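Local coordinates for 3-dehydroquinate dehydratase (Geobacillus kaustophilus, PDB 2YR1), which probably catalyses the cis-dehydration of 3-dehydroquinate to 3-dehydroshikimate, the third step of the chorismate pathway to the aromatic amino acids, at residues I172-V177 with I204-G209; E88-Q93 with S145-D150; V177-P182 with G209-I214; D161-E166 with R197-P202. All coordinates share one frame; numbering follows the deposited sequence.

Interaction 1 (I172-V177 with I204-G209); sequences IAKVAV and ITMAMG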
# COMPACT_ATOMS: atom_id res chain seq x y z
N ILE A 172 18.82 -7.45 13.25
CA ILE A 172 17.79 -6.83 12.41
C ILE A 172 18.53 -6.00 11.37
O ILE A 172 19.46 -5.28 11.70
CB ILE A 172 16.88 -5.89 13.23
CG1 ILE A 172 16.14 -6.69 14.30
CG2 ILE A 172 15.92 -5.16 12.30
CD1 ILE A 172 15.14 -5.88 15.11
N ALA A 173 18.10 -6.11 10.11
CA ALA A 173 18.72 -5.36 9.02
C ALA A 173 17.80 -4.20 8.65
O ALA A 173 16.59 -4.40 8.49
CB ALA A 173 18.90 -6.27 7.82
N LYS A 174 18.36 -3.00 8.52
CA LYS A 174 17.51 -1.86 8.17
C LYS A 174 18.02 -1.04 6.98
O LYS A 174 19.20 -0.73 6.89
CB LYS A 174 17.33 -0.95 9.39
CG LYS A 174 16.59 0.36 9.11
CD LYS A 174 16.51 1.27 10.34
CE LYS A 174 15.94 2.62 9.94
NZ LYS A 174 16.27 3.71 10.90
N VAL A 175 17.12 -0.74 6.04
CA VAL A 175 17.49 0.11 4.90
C VAL A 175 16.38 1.14 4.62
O VAL A 175 15.20 0.79 4.55
CB VAL A 175 17.72 -0.68 3.56
CG1 VAL A 175 18.92 -1.63 3.69
CG2 VAL A 175 16.48 -1.45 3.20
N ALA A 176 16.76 2.41 4.48
CA ALA A 176 15.77 3.43 4.15
C ALA A 176 16.21 4.17 2.87
O ALA A 176 17.41 4.38 2.66
CB ALA A 176 15.59 4.42 5.33
N VAL A 177 15.27 4.54 2.02
CA VAL A 177 15.60 5.24 0.80
C VAL A 177 14.70 6.45 0.58
O VAL A 177 13.64 6.56 1.20
CB VAL A 177 15.50 4.33 -0.46
CG1 VAL A 177 16.51 3.18 -0.36
CG2 VAL A 177 14.07 3.78 -0.61
N ILE A 204 13.79 -4.14 8.35
CA ILE A 204 13.08 -2.86 8.55
C ILE A 204 13.41 -2.05 7.33
O ILE A 204 14.57 -1.71 7.10
CB ILE A 204 13.57 -2.06 9.76
CG1 ILE A 204 13.41 -2.88 11.04
CG2 ILE A 204 12.77 -0.74 9.87
CD1 ILE A 204 14.05 -2.18 12.24
N THR A 205 12.40 -1.73 6.53
CA THR A 205 12.64 -0.94 5.34
C THR A 205 11.60 0.16 5.23
O THR A 205 10.49 0.06 5.79
CB THR A 205 12.56 -1.78 4.03
OG1 THR A 205 11.22 -2.22 3.83
CG2 THR A 205 13.51 -2.99 4.07
N MET A 206 11.96 1.21 4.51
CA MET A 206 11.05 2.33 4.27
C MET A 206 11.54 3.24 3.15
O MET A 206 12.75 3.34 2.88
CB MET A 206 10.84 3.18 5.54
CG MET A 206 12.12 3.75 6.15
SD MET A 206 12.90 2.59 7.30
CE MET A 206 12.03 2.92 8.83
N ALA A 207 10.59 3.86 2.47
CA ALA A 207 10.88 4.87 1.46
C ALA A 207 10.36 6.07 2.26
O ALA A 207 9.24 6.03 2.80
CB ALA A 207 10.02 4.67 0.20
N MET A 208 11.17 7.11 2.37
CA MET A 208 10.81 8.30 3.14
C MET A 208 9.98 9.25 2.30
O MET A 208 9.68 8.94 1.16
CB MET A 208 12.09 8.98 3.62
CG MET A 208 12.97 8.04 4.44
SD MET A 208 14.50 8.81 4.96
CE MET A 208 15.50 8.57 3.46
N GLY A 209 9.61 10.40 2.87
CA GLY A 209 8.83 11.38 2.12
C GLY A 209 7.37 11.00 1.88
O GLY A 209 6.91 9.91 2.26
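Lys174 and Ile204 pair on two neighbouring parallel strands of the TIM barrel wall, whose short axes run within 4° of each other. The backbone bonds alternate between partners: Ile204 N gives to Ala173 O, Val175 N gives to Ile204 O, and the series runs on through Met206 and Val177 to Met208 N, which reaches Val177 O at 2.8 Å. Lys174 shows what the register does for a side chain. Its CB lies 3.9 Å from Ile204 CB. CG, anti to the backbone N (chi1 174°), passes 3.5 Å from Ile204 O, and the extended chain then carries CE to 4.0 Å from Met206 SD. NZ, predicted to form the Schiff base with substrate, ends beside Arg86 and His147 and forms a long, weak ion pair with Asp119. Met206 folds back at chi2 and chi3, laying CG 3.6 Å from Ala176 CB and bringing SD and CE against Lys174 CE. Were Met206 cut back to an alanine, a gap would probably open beside Ala176 and leave Lys174 CE, next to the amine, without its sulfur neighbour. On the opposite face Val175 and Thr205 stand side by side, their CG2 methyls tightly packed at 3.5 Å. Lys174, Ala176, Ile204 and Met206 thus look into the barrel, where Phe228 of strand 226-228 meets both Lys174 and Met206; Val175 and Thr205 turn outward onto Met162 of helix 155-167, while Thr205 OG1 bonds to Thr192 of helix 182-198.

Interaction 2 (E88-Q93 with S145-D150); sequences EREGGQ and SRHYFD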
# COMPACT_ATOMS: atom_id res chain seq x y z
N GLU A 88 25.97 11.74 10.45
CA GLU A 88 25.53 12.97 9.80
C GLU A 88 25.41 12.68 8.31
O GLU A 88 24.54 13.22 7.63
CB GLU A 88 26.53 14.11 10.05
CG GLU A 88 25.99 15.49 9.69
CD GLU A 88 26.85 16.62 10.26
OE1 GLU A 88 28.09 16.48 10.21
OE2 GLU A 88 26.29 17.63 10.74
N ARG A 89 26.29 11.81 7.83
CA ARG A 89 26.30 11.42 6.42
C ARG A 89 25.06 10.59 6.06
O ARG A 89 24.88 10.21 4.91
CB ARG A 89 27.55 10.61 6.11
CG ARG A 89 27.65 9.30 6.86
CD ARG A 89 28.96 8.59 6.55
NE ARG A 89 28.93 7.86 5.28
CZ ARG A 89 30.01 7.46 4.63
NH1 ARG A 89 31.21 7.73 5.13
NH2 ARG A 89 29.90 6.77 3.50
N GLU A 90 24.21 10.31 7.05
CA GLU A 90 23.01 9.53 6.80
C GLU A 90 21.77 10.16 7.41
O GLU A 90 20.89 9.46 7.93
CB GLU A 90 23.22 8.09 7.30
CG GLU A 90 24.13 7.27 6.38
CD GLU A 90 24.15 5.78 6.71
OE1 GLU A 90 23.08 5.22 7.02
OE2 GLU A 90 25.24 5.17 6.62
N GLY A 91 21.70 11.49 7.33
CA GLY A 91 20.55 12.22 7.85
C GLY A 91 20.63 12.62 9.31
O GLY A 91 19.74 13.30 9.83
N GLY A 92 21.69 12.21 9.98
CA GLY A 92 21.81 12.55 11.39
C GLY A 92 22.31 13.96 11.66
O GLY A 92 22.96 14.59 10.83
N GLN A 93 21.99 14.46 12.86
CA GLN A 93 22.37 15.78 13.33
C GLN A 93 23.90 15.94 13.43
O GLN A 93 24.65 15.02 13.10
CB GLN A 93 21.75 16.02 14.70
CG GLN A 93 20.23 16.02 14.70
CD GLN A 93 19.66 17.18 13.90
OE1 GLN A 93 19.91 18.34 14.23
NE2 GLN A 93 18.90 16.87 12.85
N SER A 145 21.98 -0.75 10.00
CA SER A 145 21.28 0.01 9.00
C SER A 145 22.08 0.75 7.96
O SER A 145 23.30 0.88 8.03
CB SER A 145 20.35 1.00 9.71
OG SER A 145 21.07 1.88 10.55
N ARG A 146 21.33 1.26 6.98
CA ARG A 146 21.84 2.02 5.86
C ARG A 146 20.71 2.96 5.48
O ARG A 146 19.57 2.51 5.35
CB ARG A 146 22.11 1.10 4.68
CG ARG A 146 22.94 1.74 3.58
CD ARG A 146 24.41 1.85 4.02
NE ARG A 146 25.34 1.70 2.90
CZ ARG A 146 25.56 2.62 1.98
NH1 ARG A 146 24.92 3.78 2.05
NH2 ARG A 146 26.40 2.38 0.98
N HIS A 147 21.03 4.24 5.30
CA HIS A 147 20.04 5.23 4.91
C HIS A 147 20.50 5.99 3.65
O HIS A 147 21.62 6.51 3.59
CB HIS A 147 19.80 6.20 6.06
CG HIS A 147 19.54 5.53 7.38
ND1 HIS A 147 18.28 5.38 7.92
CD2 HIS A 147 20.39 4.93 8.25
CE1 HIS A 147 18.36 4.72 9.06
NE2 HIS A 147 19.62 4.43 9.28
N TYR A 148 19.64 6.03 2.64
CA TYR A 148 19.93 6.74 1.39
C TYR A 148 19.01 7.96 1.29
O TYR A 148 17.87 7.83 0.89
CB TYR A 148 19.67 5.82 0.20
CG TYR A 148 20.64 4.67 0.13
CD1 TYR A 148 21.97 4.87 -0.23
CD2 TYR A 148 20.24 3.38 0.49
CE1 TYR A 148 22.88 3.82 -0.24
CE2 TYR A 148 21.15 2.32 0.48
CZ TYR A 148 22.46 2.55 0.12
OH TYR A 148 23.35 1.52 0.10
N PHE A 149 19.52 9.14 1.65
CA PHE A 149 18.69 10.35 1.63
C PHE A 149 18.63 11.08 0.30
O PHE A 149 17.74 11.92 0.09
CB PHE A 149 19.15 11.32 2.71
CG PHE A 149 18.47 11.12 4.04
CD1 PHE A 149 17.42 11.94 4.43
CD2 PHE A 149 18.86 10.08 4.89
CE1 PHE A 149 16.76 11.74 5.65
CE2 PHE A 149 18.21 9.86 6.11
CZ PHE A 149 17.16 10.69 6.49
N ASP A 150 19.54 10.77 -0.62
CA ASP A 150 19.57 11.47 -1.89
C ASP A 150 18.89 10.76 -3.06
O ASP A 150 18.83 11.30 -4.17
CB ASP A 150 21.02 11.81 -2.27
CG ASP A 150 21.70 12.68 -1.22
OD1 ASP A 150 21.02 13.56 -0.66
OD2 ASP A 150 22.90 12.49 -0.95
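Glu90 grips the backbone of His147 by one hydrogen bond, His147 N to Glu90 OE1 at 2.8 Å. The bond is bent, 135° at the hydrogen, and the donor comes from above the carboxylate, 51° out of its plane. With CG anti to its own carbonyl carbon (chi1 -75°) and the chain extended beyond, Glu90 can reach across from the loop. The same OE1 sits at the edge of the imidazole, 3.0 Å from His147 CD2, so one oxygen borders both backbone and ring. A second bond fixes the ring at its far nitrogen: His147 NE2 gives to Ser145 OG at 3.2 Å, and that hydroxyl is bonded to Asp119. In this TIM barrel the loop after strand 81-84 folds over the C-terminal end of strand 141-148, beside Lys174 and Arg86, where His147 is the predicted proton donor and acceptor. Charge enters at longer range, Glu90 OE2 standing 4.8 Å from Arg146 NH1 without contact, where some attraction is likely. Against Phe149 the contact is partly CH-pi: Gly91 CA lies over one face of the ring, 4.0 Å from its centroid, and Glu90 O comes obliquely to CE2, with which a beta carbon on Gly91 would collide.

Interaction 3 (V177-P182 with G209-I214); sequences VMPKSP and GGLGAI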
# COMPACT_ATOMS: atom_id res chain seq x y z
N VAL A 177 15.27 4.54 2.02
CA VAL A 177 15.60 5.24 0.80
C VAL A 177 14.70 6.45 0.58
O VAL A 177 13.64 6.56 1.20
CB VAL A 177 15.50 4.33 -0.46
CG1 VAL A 177 16.51 3.18 -0.36
CG2 VAL A 177 14.07 3.78 -0.61
N MET A 178 15.14 7.35 -0.29
CA MET A 178 14.36 8.55 -0.63
C MET A 178 13.91 8.35 -2.06
O MET A 178 14.72 8.43 -3.00
CB MET A 178 15.20 9.82 -0.55
CG MET A 178 14.37 11.08 -0.79
SD MET A 178 13.28 11.34 0.58
CE MET A 178 14.12 12.73 1.40
N PRO A 179 12.61 8.06 -2.25
CA PRO A 179 12.10 7.85 -3.61
C PRO A 179 11.94 9.17 -4.36
O PRO A 179 11.65 10.18 -3.76
CB PRO A 179 10.76 7.16 -3.35
CG PRO A 179 10.28 7.85 -2.14
CD PRO A 179 11.54 7.92 -1.26
N LYS A 180 12.11 9.13 -5.67
CA LYS A 180 11.97 10.34 -6.46
C LYS A 180 10.84 10.09 -7.44
O LYS A 180 10.48 10.96 -8.25
CB LYS A 180 13.27 10.64 -7.20
CG LYS A 180 14.46 10.92 -6.29
CD LYS A 180 14.16 12.06 -5.33
CE LYS A 180 15.34 12.35 -4.41
NZ LYS A 180 16.50 12.88 -5.17
N SER A 181 10.25 8.91 -7.34
CA SER A 181 9.16 8.50 -8.22
C SER A 181 8.44 7.27 -7.65
O SER A 181 8.97 6.59 -6.78
CB SER A 181 9.72 8.12 -9.58
OG SER A 181 10.34 6.84 -9.46
N PRO A 182 7.23 6.99 -8.14
CA PRO A 182 6.47 5.82 -7.66
C PRO A 182 7.28 4.56 -7.96
O PRO A 182 7.29 3.60 -7.17
CB PRO A 182 5.18 5.90 -8.47
CG PRO A 182 4.94 7.38 -8.52
CD PRO A 182 6.34 7.93 -8.84
N GLY A 209 9.61 10.40 2.87
CA GLY A 209 8.83 11.38 2.12
C GLY A 209 7.37 11.00 1.88
O GLY A 209 6.91 9.91 2.26
N GLY A 210 6.64 11.89 1.20
CA GLY A 210 5.23 11.66 0.94
C GLY A 210 5.05 10.46 0.03
O GLY A 210 4.15 9.64 0.21
N LEU A 211 5.92 10.39 -0.95
CA LEU A 211 5.92 9.31 -1.92
C LEU A 211 6.03 7.96 -1.22
O LEU A 211 5.41 6.99 -1.64
CB LEU A 211 7.11 9.49 -2.86
CG LEU A 211 6.89 9.45 -4.37
CD1 LEU A 211 5.50 9.95 -4.73
CD2 LEU A 211 7.97 10.30 -5.00
N GLY A 212 6.81 7.92 -0.15
CA GLY A 212 7.00 6.67 0.57
C GLY A 212 6.01 6.34 1.68
O GLY A 212 6.17 5.33 2.37
N ALA A 213 4.99 7.17 1.86
CA ALA A 213 4.03 6.91 2.91
C ALA A 213 3.47 5.49 2.85
O ALA A 213 3.38 4.81 3.88
CB ALA A 213 2.88 7.92 2.84
N ILE A 214 3.12 5.04 1.66
CA ILE A 214 2.54 3.70 1.52
C ILE A 214 3.41 2.63 2.14
O ILE A 214 2.90 1.63 2.67
CB ILE A 214 2.27 3.31 0.02
CG1 ILE A 214 1.51 1.98 -0.04
CG2 ILE A 214 3.59 3.17 -0.75
CD1 ILE A 214 0.12 1.98 0.64
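Leu211 turns toward Pro179 with both side-chain torsions far from staggered values (chi1 -129°, chi2 29°), and this conformation places CD2 against the backbone of the facing loop. There it lies 3.6 Å from Ser181 N and 3.8 Å from Lys180 C. Nearer the leucine backbone, Leu211 CB meets Pro179 CG at 3.6 Å, the two side chains running antiparallel alongside one another. Met178 begins by pointing away, yet its bend at chi2 (70°) brings SD back to 4.4 Å from Gly209 N. The receiving loop is compact: Gly209 adopts a positive phi, and a type I turn from Gly210 to Ala213 is closed by Ala213 N on Gly210 O at 3.1 Å, leading into helix 213-218. Pro179 CG also touches this turn, 4.0 Å from Gly212 N. On the other side, Ser181 is the N-cap of helix 182-198, its OG bonded to Asp184 N. Two loops that follow neighbouring TIM barrel strands are thus pressed together at the subunit boundary, where Arg257 of the second subunit packs on Leu211. Having no hydrogen bond between the two segments, the contact rests on van der Waals fit, with the polar bonds that shape each loop made within it or to other neighbours.

Interaction 4 (D161-E166 with R197-P202); sequences DMRQAE and RELAIP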
# COMPACT_ATOMS: atom_id res chain seq x y z
N ASP A 161 22.99 -4.73 0.56
CA ASP A 161 23.13 -4.08 1.87
C ASP A 161 22.56 -4.94 2.99
O ASP A 161 23.19 -5.11 4.03
CB ASP A 161 22.40 -2.73 1.91
CG ASP A 161 23.11 -1.65 1.12
OD1 ASP A 161 24.37 -1.64 1.09
OD2 ASP A 161 22.41 -0.79 0.55
N MET A 162 21.36 -5.47 2.78
CA MET A 162 20.72 -6.27 3.80
C MET A 162 21.43 -7.62 3.98
O MET A 162 21.52 -8.14 5.09
CB MET A 162 19.24 -6.48 3.47
CG MET A 162 18.39 -5.23 3.73
SD MET A 162 16.65 -5.38 3.34
CE MET A 162 16.66 -5.15 1.53
N ARG A 163 21.93 -8.19 2.90
CA ARG A 163 22.63 -9.46 3.03
C ARG A 163 23.88 -9.26 3.87
O ARG A 163 24.19 -10.07 4.73
CB ARG A 163 23.01 -10.02 1.65
CG ARG A 163 21.82 -10.50 0.84
CD ARG A 163 22.18 -11.74 0.03
NE ARG A 163 23.07 -11.42 -1.08
CZ ARG A 163 24.05 -12.21 -1.50
NH1 ARG A 163 24.28 -13.37 -0.90
NH2 ARG A 163 24.81 -11.84 -2.53
N GLN A 164 24.58 -8.15 3.63
CA GLN A 164 25.82 -7.83 4.34
C GLN A 164 25.55 -7.55 5.82
O GLN A 164 26.32 -7.95 6.70
CB GLN A 164 26.50 -6.63 3.68
CG GLN A 164 28.00 -6.54 3.93
CD GLN A 164 28.78 -7.48 3.03
OE1 GLN A 164 28.67 -8.70 3.14
NE2 GLN A 164 29.56 -6.91 2.12
N ALA A 165 24.46 -6.84 6.10
CA ALA A 165 24.11 -6.52 7.47
C ALA A 165 24.01 -7.84 8.25
O ALA A 165 24.54 -7.96 9.35
CB ALA A 165 22.79 -5.76 7.52
N GLU A 166 23.33 -8.82 7.66
CA GLU A 166 23.18 -10.11 8.30
C GLU A 166 24.57 -10.76 8.39
O GLU A 166 24.89 -11.36 9.39
CB GLU A 166 22.23 -11.02 7.51
CG GLU A 166 22.05 -12.40 8.15
CD GLU A 166 21.19 -13.32 7.30
OE1 GLU A 166 21.46 -13.44 6.09
OE2 GLU A 166 20.24 -13.92 7.84
N ARG A 197 12.96 -13.32 1.70
CA ARG A 197 13.12 -14.71 1.31
C ARG A 197 14.56 -15.20 1.42
O ARG A 197 14.81 -16.40 1.43
CB ARG A 197 12.61 -14.89 -0.12
CG ARG A 197 11.11 -15.04 -0.18
CD ARG A 197 10.60 -14.79 -1.56
NE ARG A 197 9.32 -15.45 -1.80
CZ ARG A 197 8.27 -15.38 -0.99
NH1 ARG A 197 8.35 -14.68 0.14
NH2 ARG A 197 7.14 -15.99 -1.31
N GLU A 198 15.51 -14.26 1.52
CA GLU A 198 16.94 -14.61 1.59
C GLU A 198 17.54 -14.60 3.00
O GLU A 198 18.39 -15.44 3.31
CB GLU A 198 17.74 -13.67 0.69
CG GLU A 198 19.22 -14.02 0.56
CD GLU A 198 19.49 -15.23 -0.32
OE1 GLU A 198 19.34 -15.14 -1.55
OE2 GLU A 198 19.87 -16.29 0.22
N LEU A 199 17.11 -13.66 3.85
CA LEU A 199 17.65 -13.56 5.21
C LEU A 199 16.88 -14.32 6.28
O LEU A 199 15.69 -14.59 6.15
CB LEU A 199 17.74 -12.09 5.65
CG LEU A 199 18.38 -11.09 4.67
CD1 LEU A 199 18.85 -9.88 5.45
CD2 LEU A 199 19.52 -11.73 3.93
N ALA A 200 17.57 -14.68 7.36
CA ALA A 200 16.93 -15.41 8.45
C ALA A 200 16.47 -14.46 9.55
O ALA A 200 15.73 -14.87 10.45
CB ALA A 200 17.89 -16.47 9.02
N ILE A 201 16.89 -13.20 9.48
CA ILE A 201 16.56 -12.21 10.52
C ILE A 201 15.50 -11.19 10.04
O ILE A 201 15.26 -11.07 8.84
CB ILE A 201 17.81 -11.43 10.95
CG1 ILE A 201 18.35 -10.63 9.76
CG2 ILE A 201 18.89 -12.39 11.47
CD1 ILE A 201 19.53 -9.68 10.10
N PRO A 202 14.86 -10.47 10.97
CA PRO A 202 13.85 -9.46 10.63
C PRO A 202 14.45 -8.32 9.81
O PRO A 202 15.65 -8.05 9.90
CB PRO A 202 13.36 -8.97 12.01
CG PRO A 202 13.51 -10.23 12.86
CD PRO A 202 14.87 -10.74 12.43
O HOH W 1 20.42 -15.89 5.52
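The carboxylate of Glu166 has Leu199 to one side of its plane, the leucine CD2 being 3.4 Å from Glu166 OE1, and each oxygen is reached by a donor. Helices 155-167 and 182-198 are consecutive outer helices of the TIM barrel, and the contact joins the first of them to the loop leading from the second into strand 203-207. Ala200 N meets Glu166 OE2 on its syn side at 2.8 Å, 24° out of plane and nearly straight at the hydrogen (171°). A water gives one proton to Glu166 OE1 at 2.7 Å and another to Glu198 O, tying the acid to the backbone of Glu198. Fully extended, with CG anti to the backbone N (chi1 180°), Glu166 also lays its CB 4.0 Å from Ile201 CD1. Without the carboxylate, as with an alanine here, Ala200 N would probably lose its acceptor and the bridging water one of its anchors. About one turn earlier on the helix, Arg163 crosses Glu198 obliquely through their stems, CD to CG at 3.8 Å, while their charged atoms do not touch. Leu199 packs onto the helix face, its CD2 against Arg163 and Glu166 and its CD1 3.2 Å from Met162 O.

From the N terminus, interaction 2 comes first, closing a loop of some fifty residues between the connection after strand 81-84 and strand 141-148; it is complete before the others open. Interaction 4 then opens on helix 155-167, interaction 1 on strand 172-177 and interaction 3 on the loop after it. They close in the same order, at 197-202, 204-209 and 209-214, so all three cross and none nests. Interactions 1 and 3 share Val177 and Gly209, passing from the strands to the loops at their C-terminal ends. Interaction 2 joins the same sheet through Arg146 N on Lys174 O, and a probable hydrogen bond from Ala173 N to Pro202 O links interaction 4 to interaction 1.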